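Aspartate-semialdehyde dehydrogenase (Thermus thermophilus, PDB 2YV3) probably catalyses the NADPH-dependent reductive dephosphorylation of L-aspartyl 4-phosphate to L-aspartate semialdehyde, a step towards lysine, methionine and threonine. Local coordinates at residues 41-46 with 50-55; 77-82 with 93-98; 127-132 with 286-291; 183-186 with 191-194. One frame throughout, in Å; residues are numbered along the deposited sequence.

Contact 1: residues 41-46 with 50-55; sequences VRLAFR and IPVEPL
Leu43 N donates to Ile50 O over 3.3 Å with an N-H...O angle of 160°, the sounder of two bonds that close this antiparallel beta hairpin. The reverse bond, Ile50 N to Leu43 O, is weak at 3.5 Å, and together they make Leu43 and Ile50 a hydrogen-bonded pair. The hairpin forms one border of the sheet in the NADP-binding Rossmann-type domain: strand 42-45 is outermost, and strand 48-54 links it to strand 31-34, where Glu53 bonds through its backbone to Leu32 and Ala34. The short strand axes run at 132° to one another, 5.2 Å apart at closest.

Leu43 and Ile50 turn their side chains to the same face of the sheet. CG of Leu43 lies beside its backbone N (chi1 -66°), and the branch reaches Leu32 and Ala8; its side chain is about 4 Å from that of Thr9, a predicted NADP(+) site. Leu43 and Val52 cross at about a right angle, but their modelled methyl separation is doubtful. Arg42 starts on the other face, its CB 3.8 Å from Ile50 O, before its bent chain leads away. Phe45 directs its ring to Leu17 and Glu21 of helix 11-22, leaving its CB to meet Ile50 CG1 at 4.4 Å.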
# COMPACT_ATOMS: atom_id res chain seq x y z
N VAL A 41 28.05 -9.31 24.86
CA VAL A 41 26.72 -8.81 25.20
C VAL A 41 25.87 -10.00 25.62
O VAL A 41 26.18 -11.15 25.29
CB VAL A 41 26.09 -8.13 23.99
CG1 VAL A 41 24.56 -8.06 24.15
CG2 VAL A 41 26.69 -6.74 23.82
N ARG A 42 24.80 -9.73 26.36
CA ARG A 42 23.93 -10.79 26.83
C ARG A 42 22.44 -10.63 26.49
O ARG A 42 21.86 -9.53 26.55
CB ARG A 42 24.10 -10.99 28.34
CG ARG A 42 25.48 -11.46 28.75
CD ARG A 42 25.97 -10.65 29.93
NE ARG A 42 25.81 -9.22 29.64
CZ ARG A 42 25.55 -8.29 30.54
NH1 ARG A 42 25.41 -8.61 31.82
NH2 ARG A 42 25.40 -7.03 30.16
N LEU A 43 21.84 -11.75 26.10
CA LEU A 43 20.43 -11.81 25.77
C LEU A 43 19.76 -12.56 26.92
O LEU A 43 20.34 -12.71 27.99
CB LEU A 43 20.21 -12.54 24.43
CG LEU A 43 20.74 -11.89 23.15
CD1 LEU A 43 22.19 -11.52 23.33
CD2 LEU A 43 20.59 -12.86 21.98
N ALA A 44 18.55 -13.04 26.70
CA ALA A 44 17.83 -13.73 27.75
C ALA A 44 17.00 -14.85 27.19
O ALA A 44 16.30 -14.69 26.18
CB ALA A 44 16.93 -12.74 28.48
N PHE A 45 17.06 -15.98 27.86
CA PHE A 45 16.32 -17.14 27.44
C PHE A 45 15.79 -17.80 28.70
O PHE A 45 16.46 -17.80 29.73
CB PHE A 45 17.25 -18.07 26.67
CG PHE A 45 16.54 -19.14 25.90
CD1 PHE A 45 15.50 -18.80 25.03
CD2 PHE A 45 16.89 -20.46 26.05
CE1 PHE A 45 14.83 -19.78 24.31
CE2 PHE A 45 16.23 -21.45 25.33
CZ PHE A 45 15.20 -21.11 24.46
N ARG A 46 14.60 -18.36 28.63
CA ARG A 46 14.00 -19.01 29.78
C ARG A 46 14.25 -18.17 31.07
O ARG A 46 14.31 -18.69 32.19
CB ARG A 46 14.54 -20.43 29.91
CG ARG A 46 14.08 -21.35 28.78
CD ARG A 46 14.47 -22.81 29.03
NE ARG A 46 13.87 -23.73 28.07
CZ ARG A 46 14.48 -24.23 26.99
NH1 ARG A 46 15.74 -23.91 26.72
NH2 ARG A 46 13.83 -25.05 26.16
N ILE A 50 22.21 -15.55 28.82
CA ILE A 50 23.13 -16.34 28.01
C ILE A 50 24.08 -15.44 27.23
O ILE A 50 23.67 -14.42 26.69
CB ILE A 50 22.36 -17.23 26.99
CG1 ILE A 50 21.56 -18.29 27.75
CG2 ILE A 50 23.31 -17.85 25.99
CD1 ILE A 50 22.32 -18.96 28.87
N PRO A 51 25.37 -15.82 27.17
CA PRO A 51 26.41 -15.06 26.47
C PRO A 51 26.31 -15.18 24.96
O PRO A 51 25.63 -16.07 24.45
CB PRO A 51 27.70 -15.67 27.01
CG PRO A 51 27.33 -17.12 27.17
CD PRO A 51 25.94 -17.04 27.79
N VAL A 52 26.99 -14.28 24.25
CA VAL A 52 27.02 -14.24 22.78
C VAL A 52 28.45 -14.32 22.28
O VAL A 52 29.17 -13.34 22.31
CB VAL A 52 26.40 -12.92 22.23
CG1 VAL A 52 26.39 -12.93 20.70
CG2 VAL A 52 24.98 -12.75 22.76
N GLU A 53 28.86 -15.49 21.82
CA GLU A 53 30.22 -15.67 21.34
C GLU A 53 30.39 -15.09 19.95
O GLU A 53 29.48 -15.13 19.14
CB GLU A 53 30.56 -17.15 21.29
CG GLU A 53 30.11 -17.90 22.51
CD GLU A 53 30.39 -17.12 23.78
OE1 GLU A 53 31.59 -16.88 24.07
OE2 GLU A 53 29.41 -16.74 24.46
N PRO A 54 31.57 -14.53 19.67
CA PRO A 54 31.76 -13.99 18.32
C PRO A 54 32.06 -15.21 17.47
O PRO A 54 32.53 -16.21 17.99
CB PRO A 54 32.96 -13.06 18.48
CG PRO A 54 33.76 -13.75 19.55
CD PRO A 54 32.70 -14.18 20.55
N LEU A 55 31.77 -15.15 16.18
CA LEU A 55 32.02 -16.30 15.33
C LEU A 55 33.49 -16.58 15.08
O LEU A 55 34.23 -15.71 14.63
CB LEU A 55 31.28 -16.14 14.00
CG LEU A 55 29.84 -16.64 14.09
CD1 LEU A 55 29.25 -16.78 12.69
CD2 LEU A 55 29.83 -17.99 14.81

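Contact 2: residues 77-82 with 93-98; sequences KALVWA and SAWRYE
Ala78 and Leu79, neighbours on helix 70-83, both press on the indole of Trp95, which lies in the loop after strand 87-90. This packing is the whole of the direct contact, and both methyl groups approach the ring system obliquely. Ala78 CB lies by the NE1-CE2-CZ2 side of the indole, while Leu79 CD2 lies by CH2 and CZ2, 3.6 Å from Trp95 CZ2. The shorter separations here are doubtful in the model. With CG beside the backbone N (chi1 -50°), the indole spans from its loop to the helix although the CA atoms of Ala78 and Trp95 stand 8.5 Å apart.

The polar bonds lie around this patch. Trp95 NE1 donates to Ser74 O on the same helix, one turn before Ala78, and so ties the ring to the helix it packs on. Across the same loop, on either side of Trp95 in sequence, Ser93 OG and Tyr97 OH share a 2.8 Å hydrogen bond. Arg96, a predicted phosphate-binding residue, lays its CB 3.6 Å above the centre of the Tyr97 ring, and its guanidinium forms a salt bridge through NH1 with Glu213 and a bond from NE to Asn122 O.

An alanine in place of Trp95 would probably open a gap beside Ala78 and Leu79 and leave Ser74 O without its indole donor. Apolar grip and a single N-H thus work together: the methyls press on the indole while the bond probably limits its turning, so that the indole joins the loop segment next to Arg96 to helix 70-83.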
# COMPACT_ATOMS: atom_id res chain seq x y z
N LYS A 77 30.06 -19.35 5.70
CA LYS A 77 30.07 -20.46 6.66
C LYS A 77 29.16 -21.67 6.43
O LYS A 77 29.42 -22.74 6.97
CB LYS A 77 29.78 -19.95 8.07
CG LYS A 77 30.58 -18.72 8.50
CD LYS A 77 32.07 -18.99 8.47
CE LYS A 77 32.78 -17.72 8.80
NZ LYS A 77 32.07 -16.63 8.10
N ALA A 78 28.08 -21.50 5.68
CA ALA A 78 27.15 -22.61 5.45
C ALA A 78 27.80 -24.00 5.44
O ALA A 78 27.68 -24.75 6.41
CB ALA A 78 26.39 -22.40 4.16
N LEU A 79 28.48 -24.33 4.35
CA LEU A 79 29.12 -25.64 4.22
C LEU A 79 29.98 -26.03 5.43
O LEU A 79 29.86 -27.14 5.95
CB LEU A 79 29.97 -25.69 2.96
CG LEU A 79 29.31 -25.53 1.60
CD1 LEU A 79 28.21 -26.58 1.42
CD2 LEU A 79 28.76 -24.13 1.50
N VAL A 80 30.85 -25.11 5.86
CA VAL A 80 31.74 -25.37 6.99
C VAL A 80 31.00 -25.99 8.18
O VAL A 80 31.51 -26.87 8.89
CB VAL A 80 32.42 -24.07 7.45
CG1 VAL A 80 33.93 -24.26 7.53
CG2 VAL A 80 32.09 -22.94 6.49
N TRP A 81 29.77 -25.52 8.37
CA TRP A 81 28.97 -25.99 9.48
C TRP A 81 28.27 -27.34 9.28
O TRP A 81 28.44 -28.26 10.10
CB TRP A 81 27.95 -24.91 9.82
CG TRP A 81 28.55 -23.69 10.40
CD1 TRP A 81 29.65 -23.63 11.20
CD2 TRP A 81 28.05 -22.36 10.30
NE1 TRP A 81 29.86 -22.34 11.63
CE2 TRP A 81 28.89 -21.54 11.09
CE3 TRP A 81 26.96 -21.77 9.64
CZ2 TRP A 81 28.68 -20.16 11.23
CZ3 TRP A 81 26.75 -20.40 9.78
CH2 TRP A 81 27.61 -19.61 10.57
N ALA A 82 27.49 -27.47 8.22
CA ALA A 82 26.77 -28.72 7.96
C ALA A 82 27.75 -29.87 7.84
O ALA A 82 27.37 -31.03 7.98
CB ALA A 82 25.97 -28.60 6.69
N SER A 93 19.68 -14.62 2.14
CA SER A 93 19.54 -14.99 0.74
C SER A 93 20.96 -15.17 0.27
O SER A 93 21.60 -14.23 -0.22
CB SER A 93 18.86 -13.87 -0.06
OG SER A 93 18.42 -14.40 -1.30
N ALA A 94 21.46 -16.38 0.46
CA ALA A 94 22.82 -16.72 0.09
C ALA A 94 22.77 -18.06 -0.59
O ALA A 94 23.47 -18.28 -1.58
CB ALA A 94 23.69 -16.79 1.33
N TRP A 95 21.91 -18.94 -0.08
CA TRP A 95 21.76 -20.28 -0.64
C TRP A 95 20.36 -20.56 -1.24
O TRP A 95 20.13 -21.64 -1.77
CB TRP A 95 22.07 -21.32 0.44
CG TRP A 95 23.35 -21.06 1.13
CD1 TRP A 95 23.52 -20.50 2.36
CD2 TRP A 95 24.65 -21.32 0.61
NE1 TRP A 95 24.86 -20.39 2.64
CE2 TRP A 95 25.58 -20.88 1.59
CE3 TRP A 95 25.14 -21.88 -0.58
CZ2 TRP A 95 26.96 -20.98 1.41
CZ3 TRP A 95 26.52 -21.98 -0.75
CH2 TRP A 95 27.41 -21.53 0.24
N ARG A 96 19.46 -19.58 -1.14
CA ARG A 96 18.09 -19.70 -1.65
C ARG A 96 17.97 -20.13 -3.10
O ARG A 96 17.26 -21.08 -3.42
CB ARG A 96 17.35 -18.38 -1.53
CG ARG A 96 16.78 -18.04 -0.17
CD ARG A 96 16.15 -16.67 -0.27
NE ARG A 96 15.88 -16.07 1.03
CZ ARG A 96 15.60 -14.79 1.20
NH1 ARG A 96 15.53 -13.99 0.14
NH2 ARG A 96 15.40 -14.30 2.41
N TYR A 97 18.65 -19.42 -3.98
CA TYR A 97 18.58 -19.72 -5.40
C TYR A 97 19.64 -20.69 -5.83
O TYR A 97 20.21 -20.55 -6.89
CB TYR A 97 18.69 -18.41 -6.19
CG TYR A 97 18.02 -17.28 -5.45
CD1 TYR A 97 16.66 -17.32 -5.17
CD2 TYR A 97 18.78 -16.25 -4.90
CE1 TYR A 97 16.07 -16.38 -4.35
CE2 TYR A 97 18.19 -15.30 -4.07
CZ TYR A 97 16.83 -15.38 -3.80
OH TYR A 97 16.24 -14.45 -2.99
N GLU A 98 19.90 -21.69 -5.00
CA GLU A 98 20.91 -22.68 -5.35
C GLU A 98 20.28 -24.07 -5.46
O GLU A 98 19.65 -24.55 -4.52
CB GLU A 98 22.03 -22.65 -4.31
CG GLU A 98 22.26 -21.27 -3.64
CD GLU A 98 22.48 -20.09 -4.62
OE1 GLU A 98 23.33 -20.19 -5.53
OE2 GLU A 98 21.80 -19.04 -4.45

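Contact 3: residues 127-132 with 286-291; sequences TAILAM and WDVEVG
Val288 meets the helix with both methyls because of its chi1 of 45°, which sets CG1 between the backbone N and the carbonyl carbon and CG2 anti to the N. Met132 answers with CG anti to its own N (chi1 -161°), bringing the start of its chain against the valine, which it crosses at a slant. Its CB lies 3.7 Å from Val288 CG1; its CG is modelled nearer still, at a distance too short to weigh at this resolution. The other methyl, Val288 CG2, touches Ile129 CD1 at 3.8 Å. Ile129 and Met132 are three residues apart, so they share a face of helix 125-141, and Val288 addresses both.

The contact belongs to helix-on-sheet packing: helix 125-141 lies against the mixed five-stranded sheet of the dimerisation domain, and strand 288-295 is an outermost strand of that sheet within the chain. Val307 on the adjoining strand 302-310 touches both Ile129 and Val288, continuing the buried apolar layer. Beyond the contact the Met132 chain bends away to Val105 and Glu107. The Ile129 side chain comes within about 5 Å of that of His238, the predicted proton acceptor, and about 6 Å of that of Cys125, the predicted acyl-thioester nucleophile.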
# COMPACT_ATOMS: atom_id res chain seq x y z
N THR A 127 7.38 -13.37 0.88
CA THR A 127 7.01 -14.63 0.23
C THR A 127 6.37 -15.64 1.17
O THR A 127 5.39 -16.29 0.82
CB THR A 127 8.23 -15.31 -0.44
OG1 THR A 127 8.63 -14.58 -1.61
CG2 THR A 127 7.88 -16.72 -0.85
N ALA A 128 6.95 -15.78 2.36
CA ALA A 128 6.45 -16.71 3.35
C ALA A 128 4.95 -16.49 3.58
O ALA A 128 4.13 -17.34 3.20
CB ALA A 128 7.20 -16.54 4.65
N ILE A 129 4.59 -15.35 4.17
CA ILE A 129 3.18 -15.10 4.43
C ILE A 129 2.31 -15.23 3.17
O ILE A 129 1.32 -15.94 3.20
CB ILE A 129 2.92 -13.71 5.11
CG1 ILE A 129 2.28 -12.73 4.13
CG2 ILE A 129 4.22 -13.17 5.71
CD1 ILE A 129 1.16 -11.92 4.74
N LEU A 130 2.69 -14.57 2.08
CA LEU A 130 1.90 -14.68 0.86
C LEU A 130 1.64 -16.14 0.47
O LEU A 130 0.61 -16.45 -0.13
CB LEU A 130 2.59 -13.97 -0.31
CG LEU A 130 1.78 -13.93 -1.62
CD1 LEU A 130 0.38 -13.39 -1.32
CD2 LEU A 130 2.49 -13.08 -2.66
N ALA A 131 2.56 -17.04 0.81
CA ALA A 131 2.40 -18.45 0.49
C ALA A 131 1.44 -19.07 1.50
O ALA A 131 0.54 -19.84 1.17
CB ALA A 131 3.76 -19.16 0.55
N MET A 132 1.63 -18.71 2.75
CA MET A 132 0.79 -19.21 3.81
C MET A 132 -0.68 -19.10 3.41
O MET A 132 -1.52 -19.86 3.87
CB MET A 132 1.05 -18.41 5.08
CG MET A 132 0.59 -19.12 6.33
SD MET A 132 1.74 -20.39 6.86
CE MET A 132 2.73 -20.76 5.34
N TRP A 286 1.35 -15.90 15.49
CA TRP A 286 2.17 -16.75 14.62
C TRP A 286 1.42 -16.92 13.32
O TRP A 286 1.99 -17.28 12.29
CB TRP A 286 2.45 -18.13 15.23
CG TRP A 286 3.00 -18.11 16.62
CD1 TRP A 286 3.64 -17.07 17.23
CD2 TRP A 286 2.95 -19.17 17.58
NE1 TRP A 286 3.98 -17.41 18.52
CE2 TRP A 286 3.56 -18.69 18.76
CE3 TRP A 286 2.44 -20.48 17.57
CZ2 TRP A 286 3.69 -19.48 19.92
CZ3 TRP A 286 2.56 -21.26 18.72
CH2 TRP A 286 3.17 -20.75 19.88
N ASP A 287 0.12 -16.66 13.35
CA ASP A 287 -0.66 -16.78 12.14
C ASP A 287 -0.56 -15.58 11.22
O ASP A 287 0.05 -14.55 11.52
CB ASP A 287 -2.13 -17.01 12.44
CG ASP A 287 -2.43 -18.44 12.77
OD1 ASP A 287 -1.49 -19.25 12.71
OD2 ASP A 287 -3.60 -18.74 13.07
N VAL A 288 -1.19 -15.75 10.07
CA VAL A 288 -1.26 -14.73 9.07
C VAL A 288 -2.74 -14.56 8.95
O VAL A 288 -3.49 -15.54 8.94
CB VAL A 288 -0.68 -15.25 7.72
CG1 VAL A 288 -1.21 -16.65 7.42
CG2 VAL A 288 -1.05 -14.32 6.60
N GLU A 289 -3.20 -13.33 8.87
CA GLU A 289 -4.62 -13.12 8.70
C GLU A 289 -4.86 -12.93 7.23
O GLU A 289 -3.97 -12.47 6.52
CB GLU A 289 -5.08 -11.90 9.50
CG GLU A 289 -5.25 -12.21 11.00
CD GLU A 289 -5.26 -10.96 11.86
OE1 GLU A 289 -5.43 -11.08 13.09
OE2 GLU A 289 -5.09 -9.86 11.31
N VAL A 290 -6.04 -13.32 6.75
CA VAL A 290 -6.40 -13.16 5.34
C VAL A 290 -7.87 -12.72 5.20
O VAL A 290 -8.79 -13.36 5.71
CB VAL A 290 -6.17 -14.48 4.56
CG1 VAL A 290 -6.54 -14.28 3.08
CG2 VAL A 290 -4.71 -14.91 4.69
N GLY A 291 -8.08 -11.62 4.49
CA GLY A 291 -9.42 -11.12 4.33
C GLY A 291 -9.67 -10.47 2.99
O GLY A 291 -8.87 -10.60 2.05

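Contact 4: residues 183-186 with 191-194; sequences FAHP and VIPH
At the subunit interface, beside the predicted substrate-binding Arg231, two parts of one long loop between helices 159-173 and 205-219 fold against each other around Ile192. Its two branches divide the work. CD1 reaches Phe183 CB at 4.1 Å, whereas CG2, anti to the backbone N, lies 4.1 Å from His185 CD2 and approaches that imidazole obliquely. Ala184 adds its methyl, 4.5 Å from Ile192 CG2 and 4.4 Å from His194 ND1. These contacts are all loose van der Waals ones; the link between the segments is apolar packing. The phenyl ring of Phe183 leads away to Ala161 and Glu164 of helix 159-173, and the Ile192 backbone is hydrogen-bonded to Arg231, its side chain about 4 Å from that of the arginine.

One nitrogen of each histidine meets the second subunit. His194 ND1 is hydrogen-bonded to Tyr276 OH of the second subunit, and the phenol ring of that tyrosine meets the His194 ring at about 85° and the His185 ring at about 80°. A weak bond also joins His185 NE2 to Lys274 O of the second subunit. The backbone at Pro193 fits an inverse gamma turn, though its closing bond is doubtful in the model. Such a loop, which presents histidines together with alanine, valine and proline to the other chain, is part of the dimer interface of this homodimeric dehydrogenase.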
# COMPACT_ATOMS: atom_id res chain seq x y z
N PHE A 183 16.65 4.22 5.58
CA PHE A 183 15.87 3.92 4.40
C PHE A 183 16.46 4.75 3.27
O PHE A 183 17.44 5.47 3.46
CB PHE A 183 14.42 4.28 4.68
CG PHE A 183 13.88 3.63 5.94
CD1 PHE A 183 13.55 2.28 5.96
CD2 PHE A 183 13.73 4.37 7.11
CE1 PHE A 183 13.10 1.67 7.11
CE2 PHE A 183 13.28 3.76 8.28
CZ PHE A 183 12.96 2.41 8.27
N ALA A 184 15.86 4.65 2.08
CA ALA A 184 16.38 5.42 0.95
C ALA A 184 16.03 6.89 1.11
O ALA A 184 16.70 7.78 0.56
CB ALA A 184 15.81 4.86 -0.37
N HIS A 185 14.96 7.14 1.86
CA HIS A 185 14.45 8.48 2.10
C HIS A 185 13.85 8.54 3.51
O HIS A 185 13.98 7.59 4.28
CB HIS A 185 13.34 8.78 1.06
CG HIS A 185 13.81 8.72 -0.36
ND1 HIS A 185 14.28 9.82 -1.04
CD2 HIS A 185 13.85 7.69 -1.24
CE1 HIS A 185 14.60 9.47 -2.27
NE2 HIS A 185 14.35 8.18 -2.42
N PRO A 186 13.21 9.67 3.88
CA PRO A 186 12.63 9.74 5.23
C PRO A 186 11.27 9.03 5.18
O PRO A 186 10.40 9.42 4.40
CB PRO A 186 12.48 11.24 5.48
CG PRO A 186 13.41 11.88 4.50
CD PRO A 186 13.27 11.01 3.28
N VAL A 191 5.56 6.91 1.78
CA VAL A 191 5.78 5.55 1.33
C VAL A 191 6.87 5.60 0.28
O VAL A 191 6.96 6.56 -0.48
CB VAL A 191 4.45 4.89 0.81
CG1 VAL A 191 3.45 4.83 1.94
CG2 VAL A 191 3.88 5.65 -0.40
N ILE A 192 7.71 4.57 0.27
CA ILE A 192 8.85 4.49 -0.66
C ILE A 192 8.63 3.33 -1.60
O ILE A 192 8.77 2.19 -1.20
CB ILE A 192 10.18 4.22 0.13
CG1 ILE A 192 10.29 5.17 1.32
CG2 ILE A 192 11.39 4.48 -0.75
CD1 ILE A 192 11.05 4.60 2.44
N PRO A 193 8.27 3.60 -2.87
CA PRO A 193 8.06 2.49 -3.80
C PRO A 193 9.43 1.90 -4.17
O PRO A 193 9.75 1.69 -5.33
CB PRO A 193 7.36 3.17 -4.97
CG PRO A 193 8.02 4.50 -4.98
CD PRO A 193 8.06 4.89 -3.54
N HIS A 194 10.22 1.64 -3.15
CA HIS A 194 11.55 1.13 -3.35
C HIS A 194 12.00 0.29 -2.15
O HIS A 194 12.30 0.82 -1.09
CB HIS A 194 12.48 2.32 -3.57
CG HIS A 194 13.90 1.95 -3.86
ND1 HIS A 194 14.86 2.89 -4.17
CD2 HIS A 194 14.54 0.76 -3.86
CE1 HIS A 194 16.02 2.30 -4.34
NE2 HIS A 194 15.86 1.00 -4.16

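Contacts 1 and 2 share the NAD-binding range and touch through Leu55 CD1 and Trp81 CZ2 at 3.7 Å, although their centres are 23 Å apart. Contact 1 forms one border of the seven-stranded sheet; contact 2 joins helix 70-83 to the loop after strand 87-90, near the other. Contact 3 spans 153 residues to strand 288-295. Contacts 3 and 4, with centres 24 Å apart, do not touch. Along the chain contacts 1 and 2 come first, within the cofactor domain; contact 3 then opens just past predicted catalytic Cys125 and closes only after contact 4, at the subunit boundary, so one chain passage links the predicted catalytic region with the dimer interface.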